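Local coordinates for protein B-agarase (PDB 5Z6P) that probably hydrolyses glycosidic linkages in agarose, as an agarase of glycoside hydrolase family 50, at residues 597-602 / 631-636; 504-509 / 613-618; 589-594 / 627-632; 635-640 / 660-665; 470-475 / 508-513. All blocks are in the same frame, centred on the assembly; numbering follows the deposited sequence.

Contact 1. Residues 597-602 / 631-636; sequences EYFRVV and RAAAKH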
# COMPACT_ATOMS: atom_id res chain seq x y z
N GLU A 597 12.09 21.39 -8.00
CA GLU A 597 13.45 21.09 -8.42
C GLU A 597 13.75 19.59 -8.43
O GLU A 597 14.48 19.14 -9.28
CB GLU A 597 14.47 21.80 -7.52
CG GLU A 597 15.92 21.70 -8.01
CD GLU A 597 16.21 22.54 -9.27
OE1 GLU A 597 15.31 23.21 -9.81
OE2 GLU A 597 17.36 22.52 -9.74
N TYR A 598 13.21 18.82 -7.49
CA TYR A 598 13.36 17.37 -7.58
C TYR A 598 12.80 16.89 -8.94
O TYR A 598 13.47 16.19 -9.68
CB TYR A 598 12.64 16.65 -6.42
CG TYR A 598 12.46 15.14 -6.64
CD1 TYR A 598 13.45 14.24 -6.28
CD2 TYR A 598 11.30 14.64 -7.22
CE1 TYR A 598 13.28 12.85 -6.49
CE2 TYR A 598 11.11 13.29 -7.43
CZ TYR A 598 12.10 12.39 -7.07
OH TYR A 598 11.88 11.05 -7.31
N PHE A 599 11.58 17.29 -9.25
CA PHE A 599 10.95 16.79 -10.46
C PHE A 599 11.64 17.32 -11.71
O PHE A 599 11.71 16.61 -12.71
CB PHE A 599 9.45 17.12 -10.46
CG PHE A 599 8.66 16.33 -9.44
CD1 PHE A 599 8.49 14.96 -9.58
CD2 PHE A 599 8.07 16.97 -8.36
CE1 PHE A 599 7.76 14.23 -8.65
CE2 PHE A 599 7.35 16.23 -7.41
CZ PHE A 599 7.20 14.85 -7.57
N ARG A 600 12.18 18.54 -11.64
CA ARG A 600 12.89 19.14 -12.78
C ARG A 600 14.16 18.37 -13.09
O ARG A 600 14.44 18.06 -14.25
CB ARG A 600 13.22 20.64 -12.52
CG ARG A 600 13.82 21.39 -13.73
CD ARG A 600 14.19 22.90 -13.44
NE ARG A 600 15.49 22.97 -12.78
CZ ARG A 600 16.66 23.09 -13.40
NH1 ARG A 600 16.71 23.20 -14.72
NH2 ARG A 600 17.77 23.11 -12.70
N VAL A 601 14.93 18.06 -12.05
CA VAL A 601 16.22 17.40 -12.25
C VAL A 601 16.00 15.98 -12.79
O VAL A 601 16.63 15.59 -13.77
CB VAL A 601 17.07 17.35 -10.96
CG1 VAL A 601 18.26 16.47 -11.16
CG2 VAL A 601 17.50 18.77 -10.54
N VAL A 602 15.08 15.24 -12.19
CA VAL A 602 14.77 13.89 -12.66
C VAL A 602 14.27 13.93 -14.11
O VAL A 602 14.75 13.18 -14.92
CB VAL A 602 13.72 13.18 -11.79
CG1 VAL A 602 13.32 11.84 -12.43
CG2 VAL A 602 14.24 12.97 -10.36
N ARG A 631 1.29 20.00 -7.55
CA ARG A 631 1.55 21.07 -8.52
C ARG A 631 3.01 21.01 -9.00
O ARG A 631 3.28 21.21 -10.17
CB ARG A 631 1.21 22.45 -7.93
CG ARG A 631 -0.28 22.71 -7.83
CD ARG A 631 -0.64 24.17 -7.53
NE ARG A 631 -0.85 24.40 -6.10
CZ ARG A 631 0.06 24.98 -5.35
NH1 ARG A 631 1.16 25.36 -5.93
NH2 ARG A 631 -0.12 25.16 -4.04
N ALA A 632 3.94 20.66 -8.13
CA ALA A 632 5.33 20.57 -8.55
C ALA A 632 5.50 19.45 -9.58
O ALA A 632 6.24 19.59 -10.56
CB ALA A 632 6.24 20.36 -7.36
N ALA A 633 4.83 18.34 -9.34
CA ALA A 633 4.97 17.20 -10.22
C ALA A 633 4.39 17.55 -11.57
O ALA A 633 4.99 17.31 -12.60
CB ALA A 633 4.29 15.96 -9.65
N ALA A 634 3.21 18.16 -11.53
CA ALA A 634 2.50 18.54 -12.74
C ALA A 634 3.35 19.41 -13.70
O ALA A 634 3.11 19.39 -14.90
CB ALA A 634 1.19 19.26 -12.36
N LYS A 635 4.36 20.11 -13.19
CA LYS A 635 5.22 20.98 -14.02
C LYS A 635 6.14 20.18 -14.92
O LYS A 635 6.60 20.68 -15.94
CB LYS A 635 6.10 21.92 -13.16
CG LYS A 635 5.34 22.79 -12.20
CD LYS A 635 6.27 23.71 -11.40
CE LYS A 635 5.48 24.50 -10.38
NZ LYS A 635 6.37 25.23 -9.45
N HIS A 636 6.45 18.95 -14.52
CA HIS A 636 7.55 18.24 -15.14
C HIS A 636 7.25 16.79 -15.57
O HIS A 636 7.82 16.32 -16.53
CB HIS A 636 8.78 18.26 -14.21
CG HIS A 636 9.27 19.64 -13.90
ND1 HIS A 636 9.96 20.41 -14.82
CD2 HIS A 636 9.16 20.41 -12.79
CE1 HIS A 636 10.23 21.59 -14.29
NE2 HIS A 636 9.76 21.61 -13.06

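Contact 2. Residues 504-509 / 613-618; sequences IFIDNE and HLYLGC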
# COMPACT_ATOMS: atom_id res chain seq x y z
N ILE A 504 8.42 5.21 -17.32
CA ILE A 504 9.38 4.98 -16.27
C ILE A 504 8.97 5.66 -14.97
O ILE A 504 8.79 6.87 -14.93
CB ILE A 504 10.77 5.50 -16.67
CG1 ILE A 504 11.17 4.94 -18.04
CG2 ILE A 504 11.80 5.17 -15.57
CD1 ILE A 504 12.12 5.81 -18.80
N PHE A 505 8.78 4.87 -13.92
CA PHE A 505 8.57 5.42 -12.59
C PHE A 505 9.93 5.67 -11.97
O PHE A 505 10.82 4.83 -12.09
CB PHE A 505 7.79 4.47 -11.65
CG PHE A 505 6.39 4.15 -12.10
CD1 PHE A 505 5.36 5.05 -11.89
CD2 PHE A 505 6.10 2.93 -12.65
CE1 PHE A 505 4.07 4.74 -12.28
CE2 PHE A 505 4.81 2.62 -13.04
CZ PHE A 505 3.80 3.53 -12.86
N ILE A 506 10.10 6.80 -11.30
CA ILE A 506 11.31 7.03 -10.53
C ILE A 506 10.95 7.23 -9.08
O ILE A 506 10.13 8.07 -8.75
CB ILE A 506 12.13 8.24 -11.03
CG1 ILE A 506 12.63 8.02 -12.45
CG2 ILE A 506 13.31 8.50 -10.09
CD1 ILE A 506 13.63 6.89 -12.58
N ASP A 507 11.57 6.43 -8.21
CA ASP A 507 11.34 6.48 -6.78
C ASP A 507 9.90 6.07 -6.46
O ASP A 507 9.15 5.72 -7.35
CB ASP A 507 11.66 7.88 -6.23
CG ASP A 507 13.16 8.19 -6.26
OD1 ASP A 507 13.95 7.27 -6.03
OD2 ASP A 507 13.54 9.34 -6.54
N ASN A 508 9.53 6.15 -5.19
CA ASN A 508 8.28 5.59 -4.72
C ASN A 508 7.95 6.05 -3.30
O ASN A 508 8.79 5.97 -2.41
CB ASN A 508 8.33 4.05 -4.77
CG ASN A 508 7.05 3.38 -4.30
OD1 ASN A 508 6.02 3.42 -4.97
ND2 ASN A 508 7.12 2.71 -3.16
N GLU A 509 6.73 6.56 -3.13
CA GLU A 509 6.16 6.95 -1.85
C GLU A 509 7.12 7.70 -0.91
O GLU A 509 7.39 7.25 0.21
CB GLU A 509 5.60 5.69 -1.14
CG GLU A 509 4.42 5.02 -1.88
CD GLU A 509 3.70 3.95 -1.04
OE1 GLU A 509 4.24 3.52 -0.01
OE2 GLU A 509 2.58 3.55 -1.42
N HIS A 613 10.50 8.54 -23.95
CA HIS A 613 9.73 7.71 -23.03
C HIS A 613 9.09 8.54 -21.94
O HIS A 613 9.69 9.48 -21.42
CB HIS A 613 10.62 6.63 -22.42
CG HIS A 613 10.96 5.51 -23.34
ND1 HIS A 613 12.00 5.58 -24.24
CD2 HIS A 613 10.41 4.28 -23.50
CE1 HIS A 613 12.07 4.45 -24.92
NE2 HIS A 613 11.12 3.64 -24.48
N LEU A 614 7.87 8.15 -21.57
CA LEU A 614 7.10 8.85 -20.57
C LEU A 614 7.73 8.77 -19.18
O LEU A 614 8.19 7.72 -18.73
CB LEU A 614 5.68 8.27 -20.52
CG LEU A 614 4.85 8.49 -21.80
CD1 LEU A 614 3.48 7.85 -21.68
CD2 LEU A 614 4.71 9.96 -22.12
N TYR A 615 7.77 9.92 -18.53
CA TYR A 615 8.20 10.00 -17.14
C TYR A 615 6.95 10.04 -16.27
O TYR A 615 6.14 10.97 -16.37
CB TYR A 615 9.11 11.22 -16.93
CG TYR A 615 9.41 11.56 -15.49
CD1 TYR A 615 9.55 10.57 -14.53
CD2 TYR A 615 9.54 12.88 -15.10
CE1 TYR A 615 9.82 10.90 -13.20
CE2 TYR A 615 9.80 13.22 -13.81
CZ TYR A 615 9.94 12.23 -12.85
OH TYR A 615 10.20 12.61 -11.56
N LEU A 616 6.79 9.03 -15.43
CA LEU A 616 5.52 8.79 -14.76
C LEU A 616 5.50 9.21 -13.30
O LEU A 616 4.56 8.89 -12.59
CB LEU A 616 5.15 7.30 -14.86
CG LEU A 616 5.15 6.74 -16.28
CD1 LEU A 616 5.00 5.24 -16.21
CD2 LEU A 616 4.08 7.34 -17.18
N GLY A 617 6.52 9.92 -12.85
CA GLY A 617 6.47 10.47 -11.51
C GLY A 617 7.00 9.59 -10.39
O GLY A 617 7.81 8.70 -10.63
N CYS A 618 6.53 9.84 -9.17
CA CYS A 618 7.13 9.24 -7.98
C CYS A 618 6.17 8.48 -7.09
O CYS A 618 6.50 8.16 -5.94
CB CYS A 618 7.81 10.32 -7.14
SG CYS A 618 6.68 11.57 -6.54
O HOH W 1 10.15 10.65 -9.38

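Contact 3. Residues 589-594 / 627-632; sequences LLLEAF and PEVVRA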
# COMPACT_ATOMS: atom_id res chain seq x y z
N LEU A 589 4.98 27.93 -0.36
CA LEU A 589 5.92 28.36 -1.40
C LEU A 589 7.22 27.54 -1.35
O LEU A 589 7.73 27.10 -2.36
CB LEU A 589 6.25 29.84 -1.24
CG LEU A 589 5.15 30.88 -1.43
CD1 LEU A 589 5.68 32.27 -1.09
CD2 LEU A 589 4.59 30.84 -2.85
N LEU A 590 7.75 27.38 -0.14
CA LEU A 590 9.01 26.68 0.07
C LEU A 590 8.89 25.21 -0.34
O LEU A 590 9.73 24.72 -1.05
CB LEU A 590 9.45 26.79 1.54
CG LEU A 590 9.71 28.22 2.05
CD1 LEU A 590 10.04 28.24 3.53
CD2 LEU A 590 10.82 28.90 1.25
N LEU A 591 7.82 24.53 0.10
CA LEU A 591 7.62 23.11 -0.21
C LEU A 591 7.51 22.91 -1.73
O LEU A 591 8.19 22.04 -2.31
CB LEU A 591 6.37 22.57 0.50
CG LEU A 591 5.99 21.11 0.30
CD1 LEU A 591 7.10 20.17 0.74
CD2 LEU A 591 4.68 20.80 1.04
N GLU A 592 6.69 23.73 -2.37
CA GLU A 592 6.54 23.61 -3.81
C GLU A 592 7.84 23.90 -4.55
O GLU A 592 8.15 23.19 -5.50
CB GLU A 592 5.43 24.55 -4.34
CG GLU A 592 5.37 24.56 -5.86
CD GLU A 592 4.08 25.12 -6.42
OE1 GLU A 592 3.18 25.39 -5.63
OE2 GLU A 592 3.98 25.29 -7.65
N ALA A 593 8.61 24.90 -4.13
CA ALA A 593 9.89 25.18 -4.80
C ALA A 593 10.86 23.99 -4.64
O ALA A 593 11.53 23.60 -5.58
CB ALA A 593 10.54 26.46 -4.25
N PHE A 594 10.92 23.44 -3.44
CA PHE A 594 11.74 22.26 -3.19
C PHE A 594 11.37 21.10 -4.12
O PHE A 594 12.21 20.60 -4.85
CB PHE A 594 11.62 21.83 -1.72
CG PHE A 594 12.10 20.42 -1.46
CD1 PHE A 594 13.44 20.10 -1.53
CD2 PHE A 594 11.20 19.43 -1.10
CE1 PHE A 594 13.88 18.80 -1.26
CE2 PHE A 594 11.62 18.15 -0.85
CZ PHE A 594 12.96 17.83 -0.94
N PRO A 627 -1.18 19.57 -2.03
CA PRO A 627 -1.32 20.38 -3.25
C PRO A 627 0.03 20.87 -3.76
O PRO A 627 0.28 20.85 -4.96
CB PRO A 627 -2.20 21.54 -2.81
CG PRO A 627 -3.01 20.98 -1.68
CD PRO A 627 -2.08 20.03 -0.96
N GLU A 628 0.90 21.26 -2.85
CA GLU A 628 2.22 21.77 -3.24
C GLU A 628 3.05 20.78 -4.08
O GLU A 628 3.55 21.15 -5.13
CB GLU A 628 2.98 22.18 -1.99
CG GLU A 628 2.38 23.39 -1.28
CD GLU A 628 1.23 23.05 -0.34
OE1 GLU A 628 0.90 21.85 -0.19
OE2 GLU A 628 0.68 23.99 0.26
N VAL A 629 3.18 19.53 -3.64
CA VAL A 629 4.04 18.60 -4.36
C VAL A 629 3.33 18.04 -5.60
O VAL A 629 3.97 17.67 -6.58
CB VAL A 629 4.58 17.45 -3.44
CG1 VAL A 629 5.41 18.04 -2.28
CG2 VAL A 629 3.46 16.57 -2.90
N VAL A 630 2.00 18.03 -5.60
CA VAL A 630 1.28 17.66 -6.82
C VAL A 630 1.45 18.73 -7.91
O VAL A 630 1.76 18.42 -9.04
CB VAL A 630 -0.24 17.42 -6.56
CG1 VAL A 630 -0.99 17.30 -7.88
CG2 VAL A 630 -0.45 16.16 -5.70
N ARG A 631 1.29 20.00 -7.55
CA ARG A 631 1.55 21.07 -8.52
C ARG A 631 3.01 21.01 -9.00
O ARG A 631 3.28 21.21 -10.17
CB ARG A 631 1.21 22.45 -7.93
CG ARG A 631 -0.28 22.71 -7.83
CD ARG A 631 -0.64 24.17 -7.53
NE ARG A 631 -0.85 24.40 -6.10
CZ ARG A 631 0.06 24.98 -5.35
NH1 ARG A 631 1.16 25.36 -5.93
NH2 ARG A 631 -0.12 25.16 -4.04
N ALA A 632 3.94 20.66 -8.13
CA ALA A 632 5.33 20.57 -8.55
C ALA A 632 5.50 19.45 -9.58
O ALA A 632 6.24 19.59 -10.56
CB ALA A 632 6.24 20.36 -7.36
O HOH W 2 2.07 26.67 -8.71
O HOH W 3 2.88 26.52 -3.18

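Contact 4. Residues 635-640 / 660-665; sequences KHVDVV and IDMPSI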
# COMPACT_ATOMS: atom_id res chain seq x y z
N LYS A 635 4.36 20.11 -13.19
CA LYS A 635 5.22 20.98 -14.02
C LYS A 635 6.14 20.18 -14.92
O LYS A 635 6.60 20.68 -15.94
CB LYS A 635 6.10 21.92 -13.16
CG LYS A 635 5.34 22.79 -12.20
CD LYS A 635 6.27 23.71 -11.40
CE LYS A 635 5.48 24.50 -10.38
NZ LYS A 635 6.37 25.23 -9.45
N HIS A 636 6.45 18.95 -14.52
CA HIS A 636 7.55 18.24 -15.14
C HIS A 636 7.25 16.79 -15.57
O HIS A 636 7.82 16.32 -16.53
CB HIS A 636 8.78 18.26 -14.21
CG HIS A 636 9.27 19.64 -13.90
ND1 HIS A 636 9.96 20.41 -14.82
CD2 HIS A 636 9.16 20.41 -12.79
CE1 HIS A 636 10.23 21.59 -14.29
NE2 HIS A 636 9.76 21.61 -13.06
N VAL A 637 6.36 16.08 -14.88
CA VAL A 637 6.09 14.71 -15.28
C VAL A 637 5.20 14.65 -16.51
O VAL A 637 4.53 15.63 -16.86
CB VAL A 637 5.44 13.88 -14.14
CG1 VAL A 637 6.29 13.97 -12.87
CG2 VAL A 637 4.02 14.32 -13.89
N ASP A 638 5.20 13.51 -17.18
CA ASP A 638 4.29 13.29 -18.27
C ASP A 638 2.95 12.75 -17.74
O ASP A 638 1.88 13.11 -18.24
CB ASP A 638 4.92 12.34 -19.27
CG ASP A 638 6.15 12.93 -19.95
OD1 ASP A 638 6.08 14.04 -20.49
OD2 ASP A 638 7.20 12.27 -19.93
N VAL A 639 3.03 11.90 -16.72
CA VAL A 639 1.86 11.34 -16.06
C VAL A 639 2.09 11.43 -14.58
O VAL A 639 3.17 11.08 -14.10
CB VAL A 639 1.61 9.87 -16.45
CG1 VAL A 639 0.38 9.32 -15.71
CG2 VAL A 639 1.45 9.71 -17.93
N VAL A 640 1.08 11.87 -13.83
CA VAL A 640 1.19 11.89 -12.38
C VAL A 640 0.74 10.54 -11.83
O VAL A 640 -0.33 10.03 -12.21
CB VAL A 640 0.38 13.04 -11.74
CG1 VAL A 640 0.65 13.11 -10.26
CG2 VAL A 640 0.72 14.39 -12.39
N ILE A 660 -5.67 20.39 -11.75
CA ILE A 660 -4.34 19.96 -12.17
C ILE A 660 -4.36 19.62 -13.66
O ILE A 660 -3.45 19.98 -14.40
CB ILE A 660 -3.86 18.72 -11.36
CG1 ILE A 660 -3.82 19.03 -9.86
CG2 ILE A 660 -2.54 18.20 -11.87
CD1 ILE A 660 -2.90 20.17 -9.48
N ASP A 661 -5.43 18.93 -14.07
CA ASP A 661 -5.67 18.55 -15.46
C ASP A 661 -4.46 17.88 -16.10
O ASP A 661 -4.00 18.28 -17.18
CB ASP A 661 -6.12 19.77 -16.29
CG ASP A 661 -6.51 19.39 -17.73
OD1 ASP A 661 -6.91 18.24 -17.95
OD2 ASP A 661 -6.36 20.23 -18.64
N MET A 662 -3.95 16.86 -15.42
CA MET A 662 -2.87 16.02 -15.93
C MET A 662 -3.39 14.60 -16.11
O MET A 662 -4.23 14.15 -15.33
CB MET A 662 -1.66 16.03 -14.96
CG MET A 662 -0.84 17.31 -14.99
SD MET A 662 0.11 17.47 -16.50
CE MET A 662 1.42 16.29 -16.18
N PRO A 663 -2.90 13.88 -17.13
CA PRO A 663 -3.16 12.44 -17.15
C PRO A 663 -2.53 11.80 -15.91
O PRO A 663 -1.42 12.19 -15.51
CB PRO A 663 -2.48 11.96 -18.42
CG PRO A 663 -1.39 12.95 -18.65
CD PRO A 663 -1.89 14.26 -18.14
N SER A 664 -3.26 10.87 -15.31
CA SER A 664 -2.87 10.29 -14.03
C SER A 664 -2.90 8.76 -14.11
O SER A 664 -3.58 8.19 -14.98
CB SER A 664 -3.81 10.77 -12.92
OG SER A 664 -3.90 12.19 -12.90
N ILE A 665 -2.15 8.11 -13.21
CA ILE A 665 -2.14 6.65 -13.17
C ILE A 665 -2.10 6.11 -11.72
O ILE A 665 -1.39 6.65 -10.86
CB ILE A 665 -0.97 6.08 -14.01
CG1 ILE A 665 -1.16 4.58 -14.29
CG2 ILE A 665 0.39 6.42 -13.38
CD1 ILE A 665 -0.24 4.05 -15.39

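Contact 5. Residues 470-475 / 508-513; sequences AALPDP and NEKSWG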
# COMPACT_ATOMS: atom_id res chain seq x y z
N ALA A 470 13.07 8.93 7.13
CA ALA A 470 12.59 8.90 5.76
C ALA A 470 12.93 10.23 5.09
O ALA A 470 12.04 10.99 4.71
CB ALA A 470 11.11 8.64 5.72
N ALA A 471 14.22 10.51 4.97
CA ALA A 471 14.68 11.75 4.39
C ALA A 471 14.55 11.74 2.87
O ALA A 471 14.54 10.69 2.24
CB ALA A 471 16.12 11.99 4.80
N LEU A 472 14.44 12.93 2.29
CA LEU A 472 14.31 13.09 0.85
C LEU A 472 15.59 13.69 0.30
O LEU A 472 16.35 14.31 1.02
CB LEU A 472 13.10 13.98 0.50
CG LEU A 472 11.69 13.46 0.79
CD1 LEU A 472 11.30 13.68 2.22
CD2 LEU A 472 10.70 14.12 -0.13
N PRO A 473 15.84 13.51 -1.00
CA PRO A 473 17.09 14.12 -1.48
C PRO A 473 17.02 15.65 -1.53
O PRO A 473 15.93 16.20 -1.64
CB PRO A 473 17.24 13.52 -2.88
CG PRO A 473 15.87 13.10 -3.27
CD PRO A 473 15.20 12.67 -2.01
N ASP A 474 18.17 16.31 -1.40
CA ASP A 474 18.27 17.75 -1.65
C ASP A 474 18.64 17.91 -3.12
O ASP A 474 19.77 17.70 -3.48
CB ASP A 474 19.34 18.38 -0.74
CG ASP A 474 19.33 19.90 -0.79
OD1 ASP A 474 18.99 20.47 -1.83
OD2 ASP A 474 19.68 20.52 0.23
N PRO A 475 17.66 18.28 -3.97
CA PRO A 475 17.89 18.36 -5.41
C PRO A 475 18.78 19.53 -5.82
O PRO A 475 19.10 19.61 -6.98
CB PRO A 475 16.48 18.55 -5.99
CG PRO A 475 15.73 19.21 -4.94
CD PRO A 475 16.31 18.73 -3.61
N ASN A 508 9.53 6.15 -5.19
CA ASN A 508 8.28 5.59 -4.72
C ASN A 508 7.95 6.05 -3.30
O ASN A 508 8.79 5.97 -2.41
CB ASN A 508 8.33 4.05 -4.77
CG ASN A 508 7.05 3.38 -4.30
OD1 ASN A 508 6.02 3.42 -4.97
ND2 ASN A 508 7.12 2.71 -3.16
N GLU A 509 6.73 6.56 -3.13
CA GLU A 509 6.16 6.95 -1.85
C GLU A 509 7.12 7.70 -0.91
O GLU A 509 7.39 7.25 0.21
CB GLU A 509 5.60 5.69 -1.14
CG GLU A 509 4.42 5.02 -1.88
CD GLU A 509 3.70 3.95 -1.04
OE1 GLU A 509 4.24 3.52 -0.01
OE2 GLU A 509 2.58 3.55 -1.42
N LYS A 510 7.64 8.84 -1.36
CA LYS A 510 8.45 9.66 -0.47
C LYS A 510 7.55 10.38 0.56
O LYS A 510 6.36 10.58 0.33
CB LYS A 510 9.28 10.68 -1.27
CG LYS A 510 10.33 10.06 -2.16
CD LYS A 510 11.26 11.11 -2.78
CE LYS A 510 12.29 10.47 -3.72
NZ LYS A 510 13.14 9.44 -3.04
N SER A 511 8.13 10.76 1.70
CA SER A 511 7.39 11.48 2.73
C SER A 511 7.29 12.99 2.46
O SER A 511 7.91 13.79 3.14
CB SER A 511 8.04 11.24 4.10
OG SER A 511 7.94 9.88 4.49
N TRP A 512 6.48 13.37 1.46
CA TRP A 512 6.46 14.77 0.99
C TRP A 512 5.76 15.71 1.98
O TRP A 512 5.86 16.93 1.86
CB TRP A 512 5.76 14.90 -0.36
CG TRP A 512 6.45 14.26 -1.52
CD1 TRP A 512 6.12 13.08 -2.13
CD2 TRP A 512 7.59 14.77 -2.21
NE1 TRP A 512 6.96 12.84 -3.19
CE2 TRP A 512 7.88 13.85 -3.25
CE3 TRP A 512 8.39 15.91 -2.05
CZ2 TRP A 512 8.94 14.06 -4.13
CZ3 TRP A 512 9.44 16.11 -2.94
CH2 TRP A 512 9.70 15.19 -3.96
N GLY A 513 5.04 15.12 2.92
CA GLY A 513 4.23 15.87 3.85
C GLY A 513 2.81 15.31 3.93
O GLY A 513 2.13 15.16 2.92
O HOH W 4 10.95 9.83 1.86
O HOH W 5 13.51 9.76 -0.27

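Contact 1. Residues 597-602 / 631-636
Arg600 and His636 mark the nearest approach of the two backbones, their CA atoms 5.9 Å apart, where helix 581-609 passes the stretch that leads out of helix 627-634. Phe599 is the main apolar piece. Its CG stands anti to its own carbonyl carbon (chi1 -70°), which lays the ring flat against the neighbouring backbone: Ala633 CA sits over one face, 3.8 Å from the ring centroid, in a CH-pi contact. Ala633 CB reaches Phe599 CZ at 3.7 Å, and Ala632 CB touches Phe599 CD2 at 4.0 Å. Tyr598 CD2 covers the opposite face of the same ring, so the phenylalanine is held between its own neighbour and the facing helix. Both helices pack in the outer layer of what is consistent with the (β/α)8 barrel of this family. On the more exposed side, Arg600 CB stands over one face of the His636 ring, a CH-pi contact 3.8 Å from the centroid. Beyond that, the arginine bends at chi3 (81°) and turns away to a two-pronged salt bridge with Glu597, both bonds nearly straight. Arg600 NE meets Glu597 OE1 at 3.0 Å from above the carboxylate plane; Arg600 NH2 meets Glu597 OE2 at 3.0 Å on its syn side.

Contact 2. Residues 504-509 / 613-618
Ile504 and Tyr615 pair as neighbours in parallel strands, and here the contact is tight. Ile504 N donates to Leu614 O at 2.9 Å, and Leu616 N returns to Ile504 O at 3.0 Å. The end-to-end directions of the segments differ by 3°, consistent with neighbouring strands of the (β/α)8 barrel expected for this family; strand 449-453 lies beyond 501-506. The next bond shifts: Ile506 N goes to Gly617 O (3.1 Å) instead of Leu616 O, as if one extra residue had been let in. On one side of this pairing, Leu616 CD1 stands over the centre of the Phe505 ring, 4.0 Å from its centroid. On the other, the edge of the Tyr615 ring faces Ile504 O, and its CE1 touches Ile506 CG1. The looser part lies past Ile506. Glu509 N makes only a weak bond to Cys618 O (3.2 Å), and Asp507 turns elsewhere, to Tyr598 OH. A water donates to Ile506 O at 2.7 Å and is hydrogen-bonded to Tyr615 OH at 2.9 Å. Backbone bonds thus fix the register of the two strands, until Ile506 O meets another acceptor, Gly617 O, at 3.1 Å and takes its proton donor from water.

Contact 3. Residues 589-594 / 627-632
Glu592 and Glu628 lie at the closest point of two helices that pack side by side in the outer layer of a probable (β/α)8 barrel; the segment axes come within 8.1 Å and run roughly parallel, 33° apart. Apolar packing fills the buried side. Leu591 CD2 presses on Glu628 CB at 3.7 Å, its side chain crossing that of the glutamate at about a right angle, while Leu591 CG meets Val629 CG1 at 4.1 Å. The glutamate offers mainly its CB here: bent at chi2 (83°), it takes its carboxylate away to Tyr522 and His521. Charged groups gather on the more exposed side. Glu592 is extended, CG anti to its backbone N (chi1 173°), and reaches across to Arg631. The two form a salt bridge whose detail is doubtful, since Glu592 OE1 and Arg631 NH1 are modelled too close together. Glu592 OE2 also has Lys635 as a partner, which should help balance its charge. Solvent joins in: one water donates to Glu592 OE2 at 2.6 Å, though its link to Arg631 NH1 is doubtful. Between the helices, Ala632 CB rests against the backbone carbonyl Glu592 O, 3.9 Å away.

Contact 4. Residues 635-640 / 660-665
Met662 curls back on Val637 through three torsions of like sign: chi1 -74°, which sets CG anti to the carbonyl carbon, then chi2 -72° and chi3 -76°. The terminal methyl Met662 CE thereby comes to rest 3.3 Å from Val637 O and 4.0 Å from Val637 CG2. Val640, with CG2 anti to its own carbonyl carbon, meets the other end of the same side chain, its CG2 lying 3.9 Å from Met662 CB. Just beyond Met662 the chains enter strand pairing. Val640 N donates to Pro663 O at 3.0 Å, in the carbonyl plane, and Ile665 N donates to Val640 O at 2.8 Å. Val640 and Ser664 are thus bridged in parallel, the start of the ladder between strands 640-643 and 664-668, neighbours in the inner wall of a probable (β/α)8 barrel, with 709-714 on the far side of 664-668. A CA-H...O contact from Ser664 CA to Val640 O (3.1 Å) accompanies these bonds. On the other face Val639 points CG1 at Ile665 CG2, 3.7 Å away. Earlier in 635-640, Asp638 O faces the Pro663 ring, 3.3 Å from Pro663 CG, while the Asp638 carboxylate turns to Tyr615 N and Lys607.

Contact 5. Residues 470-475 / 508-513
Leu472 reaches into the loop 508-513 and carries the centre of this contact. From CB, which points at the loop, CG is set anti to the carbonyl carbon (chi1 -67°), and chi2 of 82° then spreads the two methyls over different partners. CD1 comes to Ser511 O at 3.5 Å. CD2 goes the other way, over the six-membered ring of Trp512, 3.7 Å from its centroid in a CH-pi contact, and also touches Lys510 CB at 3.9 Å. That CB lies over the same face of the indole, so leucine and lysine share it. Trp512 also meets the rings of Tyr598, Phe599 and Phe620. Lys510 runs on extended to its last bond, bent at chi4 (-58°), so that its end approaches the Pro473 ring, NZ 4.0 Å from Pro473 CD. An inverse gamma turn at Ser511, with a weak Trp512 N to Lys510 O bond, brings Lys510 and Trp512 to the same leucine. The loop follows strand 501-506 at the C-terminal end of the probable barrel, where (β/α)8 glycosidases generally keep their active sites. Two waters span the rest: one accepts a hydrogen bond from Ser511 N (3.0 Å) and donates to Ala470 O, the other accepts from Lys510 NZ (2.8 Å) and donates to Ala471 O (2.9 Å). The chemistry implies apolar packing against the indole face, with polar groups joined through solvent.

Contacts 1 and 3 hold the same two helices, 581-609 and 627-634, at successive levels. Contact 1 is apolar and CH-pi across its segments, whereas contact 3 adds a charged pair of doubtful detail, and the Lys635-Glu592 salt bridge ties the two together. Contacts 2 and 4 belong to the strands and rely on backbone bonds; Asp638 joins them by accepting from Tyr615 N. Contact 5, only partly buried, has water-mediated polar links in place of a ladder. Aromatic side chains connect the layers: Trp512 of contact 5 packs on Phe599 of contact 1 and Phe594 of 589-594. Contacts 4 and 5 do not touch, their centres about 19 Å apart.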